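Side-chain contacts in PKS_KS domain-containing protein (Photorhabdus luminescens subsp. laumondii, PDB 6SMO), which is probably a beta-ketoacyl-[acyl-carrier-protein] synthase that lengthens acyl chains, and is seen here with a pentaoxo-dodecanal ligand in its pocket: residues 35-40 and 97-102; 105-110 and 266-271; 109-114 and 276-281; 202-207 and 211-216; 380-385 and 435-440. All blocks are in the same frame, centred on the assembly; numbering follows the deposited sequence.

Contact 1 (35-40 and 97-102); sequences GVVAPT and LQFALD
Val-37 meets Phe-99 and Asp-102 with its two methyl branches, one to each. The apolar part is the larger. CG1 stands opposite the backbone N (chi1 179°), which sends it to the Phe-99 ring, where it comes within 3.7 Å of CD1 and 4.1 Å of CE1. It arrives obliquely, over neither a clean face nor a clean edge, and the two side chains run roughly perpendicular to one another. The other branch, CG2, turns to the helix backbone and lies 4.0 Å from both CB of Asp-102 and O of Phe-99, touching the aspartate through its methylene rather than its carboxylate.

The polar part stays within the helix. Gln-98 NE2 donates to Asp-102 OD2 over 3.2 Å, a nearly straight bond (165°) that leaves in the plane of the amide and meets the oxygen almost along its C-O axis. Side chains on neighbouring turns of the helix are thus linked, while Val-37 touches only the CB of this aspartate.

Around this core, Val-78 also packs on Phe-99. Val-36, the residue before Val-37 on the strand, points to the other face of the sheet, against Ile-377 and Val-380. Helix 95-111 on one face and helix 372-388 on the other sandwich strand 29-37, as expected of the layered alpha/beta architecture of the thiolase fold.

Contact 2 (105-110 and 266-271); sequences EMAMQD and ILILES
Ala-107 fits its single methyl between two isoleucines that lie two residues apart on the strand. This is the tight part: CB lies 3.6 Å from CG2 of Ile-266 and 3.8 Å from CG1 of Ile-268, and the small side chain lets the helix axis come within 7.9 Å of the strand axis. The isoleucines share the same first torsion, CG1 beside the backbone N, but differ in the branch that meets the helix. Ile-266 gives only its CG2, while its longer arm leads off elsewhere; Ile-268 uses CG1 and carries CD1 on to 3.8 Å from SD of Met-108. That methionine is bent at chi2 and chi3 and crosses the isoleucine at about a right angle; Leu-214 of the adjoining strand packs on both residues.

The far side of the helix is looser and more polar. There Gln-109 is exposed, with NE2 2.7 Å from OE2 of Glu-105 in a weak bond bent to 118°, while OE1 of Glu-105 is hydrogen-bonded to Tyr-178. The helix and strand run in roughly the same direction, 36° apart, and the side chains that touch are all apolar. It is the packing of an outer-layer helix on a central strand, in keeping with the thiolase fold of ketosynthases.

Contact 3 (109-114 and 276-281); sequences QDANLR and KQRGAH
Arg-278 reaches across to the end of helix 95-111 and grips the carbonyl oxygen of Ala-111 with both terminal nitrogens, end-on. The shorter bond runs from NH2 to Ala-111 O (2.9 Å, 156°), the longer from NH1 to the same oxygen (3.3 Å, 137°). The acceptor lies close to the guanidinium plane, whereas both nitrogens come from one face of the carbonyl plane, NH2 well above it. NH1 adds a weak bond to Asn-112 O at 3.1 Å, its angle only 124°.

Both segments contain a Schellman motif. Asn-112, with positive phi, ends helix 95-111 through Leu-113 N to Met-108 O, and Gly-279 ends helix 272-277 in the same way. Ala-111 O thus lies at the C-terminal end of its helix, where the positive charge of the arginine would probably suit the negative end of the helix dipole.

NH2 has a second partner in Glu-270, whose OE2 forms a salt bridge with it. Apolar groups cover both faces of the guanidinium. CD2 of Leu-113 sits over its centre, 3.6 Å from CZ of Arg-278, and CB of Ala-280 lies over the centre of the opposite face. The arginine starts with CG wedged between its backbone N and carbonyl carbon and then extends straight to NE, which is itself hydrogen-bonded elsewhere in the structure.

Contact 4 (202-207 and 211-216); sequences MEHIRY and DIMLAG
A helix followed by a short turn and a strand forms this contact: the end of helix 193-206 folds back on the start of strand 212-219, and Met-213 fills the angle between them. Its CB rests against Ile-205, 3.7 Å from CD1, while the outer part of the chain goes to His-204. CG lies roughly opposite the backbone N (chi1 -154°), and a bend at chi2 of 79° turns the thioether to His-204. CE thereby approaches ND1 of His-204 to 3.5 Å, obliquely to the ring. SD is 4.9 Å from the ring centroid and 43° off its normal, a slanting sulfur-aromatic contact.

The far nitrogen of the histidine is engaged elsewhere: NE2 is hydrogen-bonded to OH of Tyr-168 of the neighbouring Ketoacyl_synth_N domain-containing chain, whose ring stands at about 90° to the imidazole. Met-213 therefore packs against a side chain that reaches into the subunit interface. At the start of the strand, OD1 of Asp-211 forms salt bridges with Arg-27 and Arg-122. Strands 184-185 and 212-219 run parallel with 123-128 between them, so the helix is the connecting arm of a beta-alpha-beta crossover in the thiolase fold.

Contact 5 (380-385 and 435-440); sequences VALCLE and IVMRAV
Met-437 lays its sulfur between Leu-382 and Cys-383, consecutive residues of the helix. Its CG is opposite the carbonyl carbon, beside the backbone N (chi1 -71°), and beyond CG the extended chain carries SD to the helix. Leu-382 has the other kind of first torsion: CG is opposite the backbone N (chi1 173°), which brings CD2 against the methionine, 3.6 Å from SD and 3.8 Å from CG of Met-437. The two chains slant across each other.

Cys-383 meets the end of the same methionine. With chi1 of -67°, its SG comes 3.7 Å from both SD and CE of Met-437, a sulfur-to-sulfur contact without a bond. The cysteine also packs on Val-31 and Leu-34 of strand 29-37, and the leucine on Ala-421 of strand 420-427, so helix 372-388 spans several strands of the sheet; Met-437 belongs to one lying between these two.

Every partner is buried and apolar in character. With no directional bond between the two segments, the chemistry implies that this contact depends on complementary shape and on dispersion, to which the polarisable sulfurs would contribute.

Contacts 1, 2 and 3 follow helix 95-111 along its length, the centres of contacts 1 and 2 lying about 13 Å apart and those of contacts 2 and 3 about 9 Å. Strand 263-271 lies between 29-37 and 212-219 in the sheet: Gly-35 O pairs with Ile-266 N, and Leu-269 O with Met-213 N at 2.7 Å, joining contact 2 to contacts 1 and 4. Leu-267 CD2 packs through the opposite face onto Cys-383 SG (3.6 Å), linking contact 5. Contact 4 is nested in the loop closed by contact 2. None includes a residue of the ligand pocket; pocket residue Cys-191 comes just before helix 193-206, used by contact 4, and His-369 just before helix 372-388, used by contact 5.

Contact 1 (35-40 and 97-102)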
# COMPACT_ATOMS: atom_id res chain seq x y z
N GLY B 35 -5.61 21.06 0.46
CA GLY B 35 -5.60 21.10 -1.01
C GLY B 35 -6.27 19.86 -1.58
O GLY B 35 -5.92 18.76 -1.12
N VAL B 36 -7.19 20.03 -2.52
CA VAL B 36 -8.03 18.92 -3.07
C VAL B 36 -8.26 19.12 -4.57
O VAL B 36 -8.55 20.26 -4.98
CB VAL B 36 -9.35 18.78 -2.29
CG1 VAL B 36 -10.18 20.06 -2.32
CG2 VAL B 36 -10.18 17.60 -2.78
N VAL B 37 -8.10 18.04 -5.34
CA VAL B 37 -8.55 17.90 -6.76
C VAL B 37 -9.54 16.73 -6.80
O VAL B 37 -9.08 15.58 -6.79
CB VAL B 37 -7.36 17.67 -7.71
CG1 VAL B 37 -7.81 17.51 -9.16
CG2 VAL B 37 -6.32 18.78 -7.60
N ALA B 38 -10.85 17.02 -6.81
CA ALA B 38 -11.94 16.02 -6.71
C ALA B 38 -12.94 16.23 -7.83
O ALA B 38 -13.02 17.31 -8.41
CB ALA B 38 -12.60 16.12 -5.35
N PRO B 39 -13.73 15.18 -8.20
CA PRO B 39 -14.80 15.32 -9.19
C PRO B 39 -15.90 16.31 -8.78
O PRO B 39 -16.53 16.87 -9.66
CB PRO B 39 -15.37 13.90 -9.31
CG PRO B 39 -14.27 13.00 -8.81
CD PRO B 39 -13.61 13.80 -7.70
N THR B 40 -16.12 16.48 -7.47
CA THR B 40 -17.11 17.42 -6.88
C THR B 40 -16.61 18.86 -7.05
O THR B 40 -17.47 19.75 -7.22
CB THR B 40 -17.41 17.09 -5.42
OG1 THR B 40 -16.18 16.82 -4.75
CG2 THR B 40 -18.34 15.91 -5.26
N LEU B 97 0.63 12.08 -11.02
CA LEU B 97 1.68 13.08 -10.69
C LEU B 97 1.09 14.49 -10.73
O LEU B 97 1.46 15.30 -9.86
CB LEU B 97 2.85 12.92 -11.67
CG LEU B 97 4.06 13.82 -11.43
CD1 LEU B 97 4.50 13.82 -9.97
CD2 LEU B 97 5.22 13.41 -12.33
N GLN B 98 0.21 14.77 -11.70
CA GLN B 98 -0.39 16.11 -11.92
C GLN B 98 -1.25 16.51 -10.71
O GLN B 98 -1.04 17.63 -10.19
CB GLN B 98 -1.24 16.13 -13.20
CG GLN B 98 -1.56 17.54 -13.69
CD GLN B 98 -2.84 17.60 -14.50
OE1 GLN B 98 -3.01 16.89 -15.49
NE2 GLN B 98 -3.76 18.45 -14.08
N PHE B 99 -2.17 15.64 -10.28
CA PHE B 99 -3.13 15.89 -9.18
C PHE B 99 -2.38 16.12 -7.86
O PHE B 99 -2.85 16.95 -7.05
CB PHE B 99 -4.13 14.74 -9.03
CG PHE B 99 -5.06 14.50 -10.20
CD1 PHE B 99 -5.35 15.51 -11.11
CD2 PHE B 99 -5.66 13.26 -10.37
CE1 PHE B 99 -6.21 15.28 -12.17
CE2 PHE B 99 -6.52 13.03 -11.43
CZ PHE B 99 -6.79 14.04 -12.33
N ALA B 100 -1.26 15.41 -7.66
CA ALA B 100 -0.40 15.51 -6.46
C ALA B 100 0.25 16.90 -6.40
O ALA B 100 0.22 17.52 -5.31
CB ALA B 100 0.64 14.42 -6.48
N LEU B 101 0.81 17.38 -7.52
CA LEU B 101 1.49 18.70 -7.63
C LEU B 101 0.47 19.83 -7.46
O LEU B 101 0.83 20.84 -6.82
CB LEU B 101 2.21 18.80 -8.98
CG LEU B 101 3.72 18.54 -8.95
CD1 LEU B 101 4.01 17.07 -8.69
CD2 LEU B 101 4.38 19.00 -10.24
N ASP B 102 -0.73 19.68 -8.02
CA ASP B 102 -1.81 20.70 -7.98
C ASP B 102 -2.34 20.84 -6.55
O ASP B 102 -2.44 21.99 -6.07
CB ASP B 102 -2.95 20.35 -8.95
CG ASP B 102 -2.57 20.42 -10.42
OD1 ASP B 102 -1.59 21.13 -10.74
OD2 ASP B 102 -3.24 19.75 -11.23

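Contact 2 (105-110 and 266-271)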
# COMPACT_ATOMS: atom_id res chain seq x y z
N GLU B 105 0.31 22.35 -4.10
CA GLU B 105 0.43 23.81 -4.35
C GLU B 105 -0.69 24.55 -3.60
O GLU B 105 -0.38 25.56 -2.93
CB GLU B 105 0.38 24.11 -5.85
CG GLU B 105 0.67 25.56 -6.21
CD GLU B 105 2.02 26.07 -5.74
OE1 GLU B 105 3.03 25.38 -5.96
OE2 GLU B 105 2.05 27.17 -5.14
N MET B 106 -1.92 24.06 -3.70
CA MET B 106 -3.13 24.64 -3.04
C MET B 106 -3.00 24.53 -1.51
O MET B 106 -3.35 25.51 -0.83
CB MET B 106 -4.40 23.92 -3.49
CG MET B 106 -4.78 24.23 -4.93
SD MET B 106 -6.11 23.18 -5.54
CE MET B 106 -6.56 24.08 -7.02
N ALA B 107 -2.51 23.39 -1.02
CA ALA B 107 -2.39 23.07 0.42
C ALA B 107 -1.32 23.96 1.08
O ALA B 107 -1.57 24.45 2.20
CB ALA B 107 -2.07 21.61 0.60
N MET B 108 -0.18 24.16 0.41
CA MET B 108 0.96 24.97 0.92
C MET B 108 0.59 26.46 0.92
O MET B 108 1.03 27.16 1.85
CB MET B 108 2.22 24.74 0.08
CG MET B 108 2.85 23.37 0.28
SD MET B 108 3.66 23.19 1.89
CE MET B 108 5.17 24.11 1.61
N GLN B 109 -0.17 26.91 -0.08
CA GLN B 109 -0.66 28.32 -0.18
C GLN B 109 -1.73 28.57 0.89
O GLN B 109 -1.73 29.67 1.46
CB GLN B 109 -1.19 28.61 -1.59
CG GLN B 109 -0.10 28.85 -2.62
CD GLN B 109 -0.64 29.12 -4.00
OE1 GLN B 109 -1.84 29.27 -4.21
NE2 GLN B 109 0.26 29.17 -4.97
N ASP B 110 -2.59 27.58 1.14
CA ASP B 110 -3.68 27.65 2.16
C ASP B 110 -3.07 27.72 3.56
O ASP B 110 -3.59 28.49 4.39
CB ASP B 110 -4.64 26.46 2.03
CG ASP B 110 -5.85 26.55 2.94
OD1 ASP B 110 -6.30 27.68 3.22
OD2 ASP B 110 -6.34 25.48 3.37
N ILE B 266 -4.60 16.50 -0.13
CA ILE B 266 -3.32 16.85 0.56
C ILE B 266 -3.67 17.69 1.80
O ILE B 266 -4.33 18.73 1.65
CB ILE B 266 -2.35 17.59 -0.38
CG1 ILE B 266 -1.95 16.73 -1.58
CG2 ILE B 266 -1.13 18.09 0.39
CD1 ILE B 266 -1.10 15.52 -1.24
N LEU B 267 -3.22 17.22 2.98
CA LEU B 267 -3.35 17.93 4.28
C LEU B 267 -1.95 18.34 4.75
O LEU B 267 -1.07 17.46 4.81
CB LEU B 267 -4.02 17.01 5.30
CG LEU B 267 -5.51 16.75 5.10
CD1 LEU B 267 -5.75 15.65 4.07
CD2 LEU B 267 -6.18 16.39 6.42
N ILE B 268 -1.76 19.63 5.08
CA ILE B 268 -0.52 20.14 5.74
C ILE B 268 -0.68 19.93 7.25
O ILE B 268 -1.33 20.78 7.90
CB ILE B 268 -0.26 21.62 5.38
CG1 ILE B 268 -0.23 21.86 3.87
CG2 ILE B 268 1.02 22.12 6.05
CD1 ILE B 268 0.80 21.04 3.12
N LEU B 269 -0.13 18.84 7.77
CA LEU B 269 -0.07 18.53 9.22
C LEU B 269 1.19 19.18 9.80
O LEU B 269 2.24 19.14 9.13
CB LEU B 269 -0.03 17.01 9.43
CG LEU B 269 -1.07 16.19 8.66
CD1 LEU B 269 -0.97 14.72 9.03
CD2 LEU B 269 -2.48 16.70 8.91
N GLU B 270 1.09 19.78 10.99
CA GLU B 270 2.26 20.32 11.73
C GLU B 270 1.97 20.35 13.24
O GLU B 270 0.80 20.15 13.63
CB GLU B 270 2.67 21.69 11.19
CG GLU B 270 1.56 22.73 11.18
CD GLU B 270 2.01 24.08 10.64
OE1 GLU B 270 2.77 24.78 11.34
OE2 GLU B 270 1.61 24.42 9.51
N SER B 271 3.01 20.58 14.03
CA SER B 271 2.98 20.66 15.52
C SER B 271 2.08 21.82 15.96
O SER B 271 2.02 22.83 15.24
CB SER B 271 4.38 20.81 16.07
OG SER B 271 4.36 20.89 17.49

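Contact 3 (109-114 and 276-281)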
# COMPACT_ATOMS: atom_id res chain seq x y z
N GLN B 109 -0.17 26.91 -0.08
CA GLN B 109 -0.66 28.32 -0.18
C GLN B 109 -1.73 28.57 0.89
O GLN B 109 -1.73 29.67 1.46
CB GLN B 109 -1.19 28.61 -1.59
CG GLN B 109 -0.10 28.85 -2.62
CD GLN B 109 -0.64 29.12 -4.00
OE1 GLN B 109 -1.84 29.27 -4.21
NE2 GLN B 109 0.26 29.17 -4.97
N ASP B 110 -2.59 27.58 1.14
CA ASP B 110 -3.68 27.65 2.16
C ASP B 110 -3.07 27.72 3.56
O ASP B 110 -3.59 28.49 4.39
CB ASP B 110 -4.64 26.46 2.03
CG ASP B 110 -5.85 26.55 2.94
OD1 ASP B 110 -6.30 27.68 3.22
OD2 ASP B 110 -6.34 25.48 3.37
N ALA B 111 -2.00 26.95 3.81
CA ALA B 111 -1.27 26.88 5.10
C ALA B 111 -0.49 28.18 5.35
O ALA B 111 -0.18 28.46 6.53
CB ALA B 111 -0.36 25.69 5.12
N ASN B 112 -0.16 28.92 4.28
CA ASN B 112 0.64 30.17 4.32
C ASN B 112 2.07 29.82 4.76
O ASN B 112 2.60 30.49 5.68
CB ASN B 112 -0.01 31.24 5.21
CG ASN B 112 0.59 32.62 5.02
OD1 ASN B 112 1.24 32.90 4.02
ND2 ASN B 112 0.37 33.49 5.99
N LEU B 113 2.67 28.81 4.13
CA LEU B 113 4.07 28.37 4.36
C LEU B 113 4.95 28.91 3.23
O LEU B 113 4.53 28.84 2.06
CB LEU B 113 4.13 26.84 4.41
CG LEU B 113 3.68 26.20 5.73
CD1 LEU B 113 3.47 24.70 5.56
CD2 LEU B 113 4.69 26.47 6.84
N ARG B 114 6.13 29.43 3.58
CA ARG B 114 7.13 30.01 2.64
C ARG B 114 8.53 29.64 3.11
O ARG B 114 8.74 29.39 4.29
CB ARG B 114 6.93 31.53 2.51
CG ARG B 114 6.91 32.28 3.84
CD ARG B 114 6.13 33.58 3.74
NE ARG B 114 5.98 34.24 5.03
CZ ARG B 114 6.77 35.21 5.51
NH1 ARG B 114 6.53 35.72 6.70
NH2 ARG B 114 7.80 35.65 4.80
N LYS B 276 1.23 27.82 16.28
CA LYS B 276 0.86 28.97 17.16
C LYS B 276 1.92 30.08 17.05
O LYS B 276 1.53 31.26 17.06
CB LYS B 276 0.70 28.53 18.62
CG LYS B 276 -0.66 27.93 18.96
CD LYS B 276 -0.95 27.91 20.45
CE LYS B 276 -0.01 27.01 21.23
NZ LYS B 276 -0.36 26.98 22.67
N GLN B 277 3.20 29.72 16.94
CA GLN B 277 4.34 30.68 16.91
C GLN B 277 4.28 31.53 15.63
O GLN B 277 4.53 32.75 15.74
CB GLN B 277 5.68 29.94 17.03
CG GLN B 277 5.99 29.47 18.45
CD GLN B 277 6.27 30.60 19.40
OE1 GLN B 277 5.61 30.75 20.43
NE2 GLN B 277 7.26 31.41 19.07
N ARG B 278 3.97 30.92 14.49
CA ARG B 278 3.86 31.62 13.17
C ARG B 278 2.43 32.13 12.96
O ARG B 278 2.19 32.78 11.93
CB ARG B 278 4.31 30.70 12.03
CG ARG B 278 3.33 29.60 11.64
CD ARG B 278 3.98 28.60 10.71
NE ARG B 278 3.02 27.70 10.08
CZ ARG B 278 2.27 28.00 9.01
NH1 ARG B 278 2.35 29.19 8.45
NH2 ARG B 278 1.44 27.09 8.52
N GLY B 279 1.51 31.84 13.89
CA GLY B 279 0.14 32.38 13.92
C GLY B 279 -0.73 31.79 12.81
O GLY B 279 -1.55 32.53 12.25
N ALA B 280 -0.56 30.49 12.53
CA ALA B 280 -1.25 29.76 11.44
C ALA B 280 -2.71 29.51 11.83
O ALA B 280 -3.00 29.39 13.04
CB ALA B 280 -0.53 28.46 11.16
N HIS B 281 -3.60 29.44 10.83
CA HIS B 281 -5.02 29.04 10.98
C HIS B 281 -5.10 27.51 11.13
O HIS B 281 -4.49 26.81 10.29
CB HIS B 281 -5.86 29.53 9.80
CG HIS B 281 -7.24 28.96 9.78
ND1 HIS B 281 -7.59 27.89 8.97
CD2 HIS B 281 -8.35 29.29 10.48
CE1 HIS B 281 -8.86 27.59 9.17
NE2 HIS B 281 -9.35 28.44 10.08

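Contact 4 (202-207 and 211-216)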
# COMPACT_ATOMS: atom_id res chain seq x y z
N MET B 202 1.46 11.82 11.32
CA MET B 202 1.07 12.16 12.72
C MET B 202 2.16 11.69 13.68
O MET B 202 2.50 12.45 14.61
CB MET B 202 -0.26 11.50 13.09
CG MET B 202 -0.83 11.95 14.42
SD MET B 202 -2.00 10.77 15.12
CE MET B 202 -0.89 9.46 15.62
N GLU B 203 2.70 10.48 13.46
CA GLU B 203 3.74 9.84 14.32
C GLU B 203 5.03 10.66 14.25
O GLU B 203 5.64 10.88 15.32
CB GLU B 203 3.96 8.39 13.90
CG GLU B 203 2.84 7.46 14.32
CD GLU B 203 2.85 6.09 13.66
OE1 GLU B 203 1.79 5.44 13.63
OE2 GLU B 203 3.93 5.67 13.19
N HIS B 204 5.44 11.09 13.05
CA HIS B 204 6.65 11.92 12.81
C HIS B 204 6.58 13.20 13.65
O HIS B 204 7.59 13.54 14.29
CB HIS B 204 6.82 12.25 11.31
CG HIS B 204 7.47 11.16 10.53
ND1 HIS B 204 6.84 10.52 9.48
CD2 HIS B 204 8.69 10.60 10.63
CE1 HIS B 204 7.64 9.61 8.98
NE2 HIS B 204 8.79 9.64 9.66
N ILE B 205 5.43 13.89 13.64
CA ILE B 205 5.22 15.19 14.34
C ILE B 205 5.14 14.94 15.85
O ILE B 205 5.81 15.67 16.60
CB ILE B 205 3.97 15.92 13.81
CG1 ILE B 205 4.07 16.22 12.31
CG2 ILE B 205 3.69 17.18 14.61
CD1 ILE B 205 2.75 16.53 11.64
N ARG B 206 4.36 13.94 16.26
CA ARG B 206 4.04 13.65 17.69
C ARG B 206 5.31 13.26 18.45
O ARG B 206 5.49 13.75 19.58
CB ARG B 206 2.98 12.56 17.81
CG ARG B 206 2.64 12.19 19.25
CD ARG B 206 1.20 11.75 19.44
NE ARG B 206 1.00 10.35 19.09
CZ ARG B 206 -0.19 9.75 19.01
NH1 ARG B 206 -0.25 8.47 18.68
NH2 ARG B 206 -1.30 10.43 19.24
N TYR B 207 6.16 12.41 17.86
CA TYR B 207 7.36 11.81 18.51
C TYR B 207 8.60 12.66 18.22
O TYR B 207 9.71 12.25 18.64
CB TYR B 207 7.51 10.35 18.08
CG TYR B 207 6.37 9.46 18.53
CD1 TYR B 207 6.00 9.39 19.86
CD2 TYR B 207 5.66 8.69 17.62
CE1 TYR B 207 4.96 8.58 20.29
CE2 TYR B 207 4.61 7.88 18.03
CZ TYR B 207 4.26 7.82 19.36
OH TYR B 207 3.22 7.03 19.77
N ASP B 211 8.46 18.94 12.31
CA ASP B 211 7.63 20.09 12.76
C ASP B 211 6.47 20.28 11.78
O ASP B 211 5.32 20.41 12.24
CB ASP B 211 8.46 21.37 12.90
CG ASP B 211 9.47 21.33 14.03
OD1 ASP B 211 9.18 20.68 15.06
OD2 ASP B 211 10.54 21.95 13.88
N ILE B 212 6.77 20.28 10.47
CA ILE B 212 5.79 20.34 9.35
C ILE B 212 5.78 18.97 8.66
O ILE B 212 6.82 18.28 8.70
CB ILE B 212 6.14 21.47 8.36
CG1 ILE B 212 6.56 22.76 9.08
CG2 ILE B 212 4.98 21.72 7.40
CD1 ILE B 212 7.32 23.73 8.20
N MET B 213 4.65 18.59 8.05
CA MET B 213 4.50 17.32 7.29
C MET B 213 3.38 17.45 6.25
O MET B 213 2.23 17.70 6.65
CB MET B 213 4.19 16.15 8.24
CG MET B 213 4.64 14.80 7.71
SD MET B 213 6.42 14.52 7.92
CE MET B 213 6.61 12.99 7.00
N LEU B 214 3.73 17.30 4.97
CA LEU B 214 2.77 17.26 3.83
C LEU B 214 2.30 15.81 3.64
O LEU B 214 3.11 14.99 3.18
CB LEU B 214 3.45 17.81 2.58
CG LEU B 214 2.52 18.12 1.40
CD1 LEU B 214 2.99 19.34 0.64
CD2 LEU B 214 2.39 16.92 0.47
N ALA B 215 1.04 15.52 3.99
CA ALA B 215 0.45 14.17 4.00
C ALA B 215 -0.81 14.13 3.12
O ALA B 215 -1.40 15.20 2.89
CB ALA B 215 0.14 13.76 5.42
N GLY B 216 -1.18 12.94 2.65
CA GLY B 216 -2.40 12.71 1.84
C GLY B 216 -2.23 11.53 0.89
O GLY B 216 -1.46 10.61 1.22

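Contact 5 (380-385 and 435-440)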
# COMPACT_ATOMS: atom_id res chain seq x y z
N VAL B 380 -9.95 15.84 3.83
CA VAL B 380 -10.02 17.30 3.50
C VAL B 380 -11.43 17.80 3.80
O VAL B 380 -11.56 18.85 4.45
CB VAL B 380 -9.61 17.58 2.04
CG1 VAL B 380 -9.99 18.99 1.60
CG2 VAL B 380 -8.13 17.34 1.80
N ALA B 381 -12.45 17.06 3.34
CA ALA B 381 -13.89 17.36 3.56
C ALA B 381 -14.21 17.36 5.06
O ALA B 381 -14.96 18.24 5.50
CB ALA B 381 -14.74 16.35 2.82
N LEU B 382 -13.64 16.39 5.80
CA LEU B 382 -13.82 16.23 7.27
C LEU B 382 -13.31 17.48 8.00
O LEU B 382 -13.99 17.94 8.93
CB LEU B 382 -13.08 14.97 7.72
CG LEU B 382 -13.02 14.73 9.23
CD1 LEU B 382 -14.40 14.78 9.86
CD2 LEU B 382 -12.35 13.40 9.54
N CYS B 383 -12.14 17.99 7.59
CA CYS B 383 -11.49 19.19 8.18
C CYS B 383 -12.36 20.42 7.95
O CYS B 383 -12.50 21.23 8.90
CB CYS B 383 -10.09 19.40 7.61
SG CYS B 383 -8.92 18.10 8.10
N LEU B 384 -12.94 20.56 6.76
CA LEU B 384 -13.86 21.67 6.38
C LEU B 384 -15.17 21.57 7.17
O LEU B 384 -15.70 22.63 7.56
CB LEU B 384 -14.12 21.62 4.87
CG LEU B 384 -12.93 21.97 3.98
CD1 LEU B 384 -13.17 21.51 2.55
CD2 LEU B 384 -12.64 23.46 4.02
N GLU B 385 -15.66 20.34 7.39
CA GLU B 385 -16.92 20.06 8.14
C GLU B 385 -16.79 20.54 9.59
O GLU B 385 -17.73 21.20 10.08
CB GLU B 385 -17.26 18.57 8.09
CG GLU B 385 -17.97 18.15 6.82
CD GLU B 385 -18.25 16.66 6.73
OE1 GLU B 385 -17.28 15.87 6.82
OE2 GLU B 385 -19.43 16.28 6.59
N ILE B 435 -8.71 7.28 11.88
CA ILE B 435 -8.10 8.48 12.51
C ILE B 435 -9.19 9.22 13.30
O ILE B 435 -10.34 9.26 12.82
CB ILE B 435 -7.41 9.40 11.48
CG1 ILE B 435 -8.35 9.79 10.33
CG2 ILE B 435 -6.13 8.77 10.97
CD1 ILE B 435 -7.92 11.03 9.58
N VAL B 436 -8.83 9.76 14.47
CA VAL B 436 -9.73 10.56 15.34
C VAL B 436 -9.36 12.03 15.18
O VAL B 436 -8.24 12.40 15.57
CB VAL B 436 -9.64 10.11 16.81
CG1 VAL B 436 -10.55 10.93 17.72
CG2 VAL B 436 -9.93 8.63 16.97
N MET B 437 -10.26 12.83 14.60
CA MET B 437 -10.11 14.30 14.45
C MET B 437 -10.95 15.01 15.52
O MET B 437 -11.95 14.41 15.98
CB MET B 437 -10.53 14.77 13.05
CG MET B 437 -9.56 14.34 11.97
SD MET B 437 -9.60 15.44 10.54
CE MET B 437 -8.22 14.80 9.60
N ARG B 438 -10.56 16.23 15.88
CA ARG B 438 -11.09 16.98 17.04
C ARG B 438 -11.06 18.48 16.73
O ARG B 438 -10.12 18.93 16.04
CB ARG B 438 -10.24 16.65 18.27
CG ARG B 438 -10.81 17.12 19.60
CD ARG B 438 -9.89 16.75 20.75
NE ARG B 438 -10.40 17.18 22.04
CZ ARG B 438 -9.77 16.99 23.20
NH1 ARG B 438 -8.61 16.37 23.24
NH2 ARG B 438 -10.32 17.42 24.33
N ALA B 439 -12.06 19.22 17.23
CA ALA B 439 -12.15 20.70 17.12
C ALA B 439 -11.23 21.34 18.16
O ALA B 439 -11.09 20.77 19.26
CB ALA B 439 -13.58 21.14 17.30
N VAL B 440 -10.61 22.48 17.81
CA VAL B 440 -9.69 23.26 18.70
C VAL B 440 -10.43 24.51 19.18
O VAL B 440 -11.09 25.20 18.41
CB VAL B 440 -8.38 23.62 17.96
CG1 VAL B 440 -7.39 24.32 18.88
CG2 VAL B 440 -7.74 22.40 17.32